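Local coordinates for putative cell adhesion protein (Parabacteroides distasonis, PDB 3LIU), which probably serves as a fimbrillin, a FimA/Mfa1-family subunit that assembles into adhesive pili on the bacterial surface, at residues A[195-206]-A[307-318]. Sequence-based numbering, arbitrary orientation.
Sequences SKSFVLKEVFIA and TLLIVKGDYTYL
Strands 195-206 and 308-318 pair antiparallel from Ala206 with Leu308 to Ser195 with Tyr317, and two classic beta bulges break the register. In one, Lys201 N and Glu202 N both bond to Lys312 O; in the other, Lys196 and Ser197 face Thr316, the Ser197 N bond being weak. The bulge at Lys201 turns that residue's CB toward the partner strand. Its NZ makes a salt bridge to Asp314, 2.6 Å from Asp314 OD1 and 2.8 Å from Asp314 OD2; both oxygens use their syn lone pairs. Asn330 on strand 326-336 bonds both partners, its OD1 to NZ and its backbone N to Asp314 OD1.

The two strands are neighbours in a beta-sandwich of the fimbrillin fold. One face, with Phe198, Leu200, Val203, Leu309 and Val311, packs inward on strands 172-185 and 358-366. With chi1 at 174°, the Phe198 ring reaches across to glycine, its CE1 3.6 Å from Gly313 CA. At the end of this face, Tyr315 OH donates to Ser195 OG (2.7 Å), which lies in the plane of the ring and also bonds Gly186 O. On the other face, Ile310 CB sits over the Phe204 ring in a CH-pi contact. A water there joins Ser197 OG, Asp314 O and Thr316 OG1, which also bonds Thr327 OG1.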
# COMPACT_ATOMS: atom_id res chain seq x y z
N SER A 195 19.40 -16.93 24.86
CA SER A 195 18.81 -15.62 24.76
C SER A 195 18.15 -15.31 26.08
O SER A 195 17.53 -16.20 26.64
CB SER A 195 17.76 -15.56 23.66
OG SER A 195 18.34 -15.74 22.38
N LYS A 196 18.29 -14.08 26.58
CA LYS A 196 17.66 -13.68 27.82
C LYS A 196 16.56 -12.64 27.67
O LYS A 196 15.57 -12.73 28.36
CB LYS A 196 18.71 -13.18 28.81
CG LYS A 196 19.57 -14.29 29.38
CD LYS A 196 18.80 -15.21 30.38
CE LYS A 196 19.43 -16.62 30.42
NZ LYS A 196 19.11 -17.41 31.64
N SER A 197 16.74 -11.66 26.80
CA SER A 197 15.72 -10.63 26.60
C SER A 197 15.98 -9.83 25.34
O SER A 197 17.09 -9.81 24.80
CB SER A 197 15.64 -9.66 27.78
OG SER A 197 16.85 -8.94 27.95
N PHE A 198 14.93 -9.18 24.85
CA PHE A 198 15.07 -8.20 23.77
C PHE A 198 14.11 -7.09 24.07
O PHE A 198 12.93 -7.36 24.28
CB PHE A 198 14.72 -8.83 22.45
CG PHE A 198 14.69 -7.85 21.29
CD1 PHE A 198 15.87 -7.38 20.74
CD2 PHE A 198 13.51 -7.45 20.74
CE1 PHE A 198 15.85 -6.49 19.70
CE2 PHE A 198 13.48 -6.58 19.69
CZ PHE A 198 14.65 -6.10 19.16
N VAL A 199 14.62 -5.86 24.12
CA VAL A 199 13.82 -4.66 24.34
C VAL A 199 13.78 -3.89 23.02
O VAL A 199 14.83 -3.43 22.53
CB VAL A 199 14.41 -3.77 25.46
CG1 VAL A 199 13.52 -2.57 25.70
CG2 VAL A 199 14.62 -4.58 26.76
N LEU A 200 12.58 -3.77 22.46
CA LEU A 200 12.36 -3.05 21.23
C LEU A 200 12.50 -1.52 21.40
O LEU A 200 11.89 -0.96 22.28
CB LEU A 200 10.96 -3.39 20.68
CG LEU A 200 10.62 -2.73 19.35
CD1 LEU A 200 11.49 -3.37 18.21
CD2 LEU A 200 9.12 -2.88 19.09
N LYS A 201 13.30 -0.88 20.55
CA LYS A 201 13.48 0.60 20.58
C LYS A 201 12.87 1.32 19.39
O LYS A 201 12.35 2.42 19.54
CB LYS A 201 14.96 0.96 20.65
CG LYS A 201 15.61 0.72 22.04
CD LYS A 201 17.04 1.31 22.05
CE LYS A 201 17.64 1.46 23.47
NZ LYS A 201 19.13 1.05 23.53
N GLU A 202 12.92 0.70 18.21
CA GLU A 202 12.48 1.36 16.97
C GLU A 202 12.03 0.32 15.93
O GLU A 202 12.56 -0.80 15.87
CB GLU A 202 13.62 2.23 16.39
CG GLU A 202 13.28 3.05 15.13
CD GLU A 202 12.77 4.46 15.44
OE1 GLU A 202 12.69 4.81 16.63
OE2 GLU A 202 12.45 5.23 14.51
N VAL A 203 11.07 0.70 15.10
CA VAL A 203 10.68 -0.05 13.93
C VAL A 203 10.68 0.88 12.73
O VAL A 203 10.25 2.04 12.84
CB VAL A 203 9.27 -0.66 14.12
CG1 VAL A 203 8.92 -1.57 12.95
CG2 VAL A 203 9.19 -1.46 15.46
N PHE A 204 11.22 0.44 11.60
CA PHE A 204 11.13 1.26 10.39
C PHE A 204 11.08 0.46 9.11
O PHE A 204 11.37 -0.75 9.10
CB PHE A 204 12.21 2.39 10.36
CG PHE A 204 13.62 1.93 9.99
CD1 PHE A 204 14.41 1.28 10.90
CD2 PHE A 204 14.14 2.19 8.73
CE1 PHE A 204 15.70 0.88 10.59
CE2 PHE A 204 15.44 1.79 8.38
CZ PHE A 204 16.23 1.16 9.33
N ILE A 205 10.68 1.14 8.03
CA ILE A 205 10.53 0.51 6.74
C ILE A 205 11.56 1.07 5.77
O ILE A 205 11.82 2.28 5.80
CB ILE A 205 9.12 0.77 6.15
CG1 ILE A 205 8.03 0.29 7.10
CG2 ILE A 205 8.99 0.14 4.72
CD1 ILE A 205 8.08 -1.18 7.50
N ALA A 206 12.15 0.21 4.93
CA ALA A 206 13.12 0.65 3.90
C ALA A 206 12.67 0.12 2.54
O ALA A 206 11.99 -0.89 2.48
CB ALA A 206 14.55 0.15 4.23
N THR A 307 10.83 -4.31 -0.13
CA THR A 307 10.48 -3.56 1.07
C THR A 307 10.84 -4.35 2.31
O THR A 307 10.54 -5.56 2.39
CB THR A 307 8.98 -3.25 1.06
OG1 THR A 307 8.69 -2.49 -0.11
CG2 THR A 307 8.53 -2.50 2.27
N LEU A 308 11.54 -3.68 3.24
CA LEU A 308 12.03 -4.29 4.47
C LEU A 308 11.30 -3.68 5.64
O LEU A 308 11.04 -2.47 5.65
CB LEU A 308 13.56 -4.04 4.68
CG LEU A 308 14.50 -4.38 3.52
CD1 LEU A 308 15.96 -4.04 3.83
CD2 LEU A 308 14.41 -5.85 3.07
N LEU A 309 11.01 -4.53 6.63
CA LEU A 309 10.76 -4.11 7.96
C LEU A 309 11.99 -4.39 8.78
O LEU A 309 12.50 -5.53 8.84
CB LEU A 309 9.51 -4.79 8.56
CG LEU A 309 9.21 -4.31 10.00
CD1 LEU A 309 7.73 -4.11 10.27
CD2 LEU A 309 9.84 -5.21 11.06
N ILE A 310 12.49 -3.33 9.42
CA ILE A 310 13.68 -3.43 10.24
C ILE A 310 13.38 -2.98 11.67
O ILE A 310 12.77 -1.90 11.89
CB ILE A 310 14.82 -2.55 9.65
CG1 ILE A 310 15.03 -2.88 8.17
CG2 ILE A 310 16.20 -2.73 10.44
CD1 ILE A 310 16.14 -2.03 7.46
N VAL A 311 13.75 -3.82 12.65
CA VAL A 311 13.65 -3.47 14.07
C VAL A 311 15.03 -3.24 14.69
O VAL A 311 16.04 -3.81 14.25
CB VAL A 311 12.86 -4.51 14.89
CG1 VAL A 311 11.51 -4.86 14.15
CG2 VAL A 311 13.67 -5.74 15.10
N LYS A 312 15.05 -2.32 15.65
CA LYS A 312 16.22 -2.05 16.47
C LYS A 312 15.87 -2.23 17.93
O LYS A 312 14.82 -1.77 18.38
CB LYS A 312 16.70 -0.62 16.27
CG LYS A 312 18.14 -0.41 16.77
CD LYS A 312 18.57 1.03 16.77
CE LYS A 312 17.86 1.81 17.83
NZ LYS A 312 18.28 3.20 17.77
N GLY A 313 16.76 -2.87 18.69
CA GLY A 313 16.57 -3.00 20.14
C GLY A 313 17.80 -3.54 20.85
O GLY A 313 18.84 -3.74 20.23
N ASP A 314 17.66 -3.81 22.14
CA ASP A 314 18.79 -4.23 22.97
C ASP A 314 18.62 -5.70 23.23
O ASP A 314 17.58 -6.11 23.74
CB ASP A 314 18.82 -3.45 24.29
CG ASP A 314 18.99 -1.95 24.09
OD1 ASP A 314 19.33 -1.51 22.97
OD2 ASP A 314 18.74 -1.21 25.05
N TYR A 315 19.63 -6.49 22.88
CA TYR A 315 19.54 -7.95 23.00
C TYR A 315 20.52 -8.39 24.05
O TYR A 315 21.71 -8.03 24.04
CB TYR A 315 19.84 -8.62 21.65
CG TYR A 315 19.99 -10.13 21.71
CD1 TYR A 315 18.87 -10.98 21.72
CD2 TYR A 315 21.24 -10.71 21.78
CE1 TYR A 315 19.03 -12.37 21.79
CE2 TYR A 315 21.40 -12.08 21.84
CZ TYR A 315 20.32 -12.91 21.85
OH TYR A 315 20.56 -14.26 21.93
N THR A 316 20.02 -9.19 24.97
CA THR A 316 20.81 -9.70 26.07
C THR A 316 20.90 -11.23 25.98
O THR A 316 19.88 -11.91 25.79
CB THR A 316 20.16 -9.26 27.42
OG1 THR A 316 19.99 -7.84 27.42
CG2 THR A 316 20.99 -9.71 28.60
N TYR A 317 22.11 -11.77 26.14
CA TYR A 317 22.32 -13.21 26.10
C TYR A 317 23.30 -13.63 27.19
O TYR A 317 24.04 -12.81 27.72
CB TYR A 317 22.84 -13.63 24.75
CG TYR A 317 24.16 -13.01 24.39
CD1 TYR A 317 24.24 -11.67 23.98
CD2 TYR A 317 25.34 -13.76 24.44
CE1 TYR A 317 25.44 -11.12 23.64
CE2 TYR A 317 26.56 -13.20 24.12
CZ TYR A 317 26.61 -11.88 23.72
OH TYR A 317 27.83 -11.30 23.42
N LEU A 318 23.27 -14.91 27.53
CA LEU A 318 24.20 -15.51 28.50
C LEU A 318 25.09 -16.48 27.76
O LEU A 318 24.63 -17.54 27.35
CB LEU A 318 23.45 -16.23 29.61
CG LEU A 318 24.34 -16.79 30.73
CD1 LEU A 318 25.06 -15.67 31.51
CD2 LEU A 318 23.47 -17.61 31.66
O HOH W 1 17.75 -6.91 26.30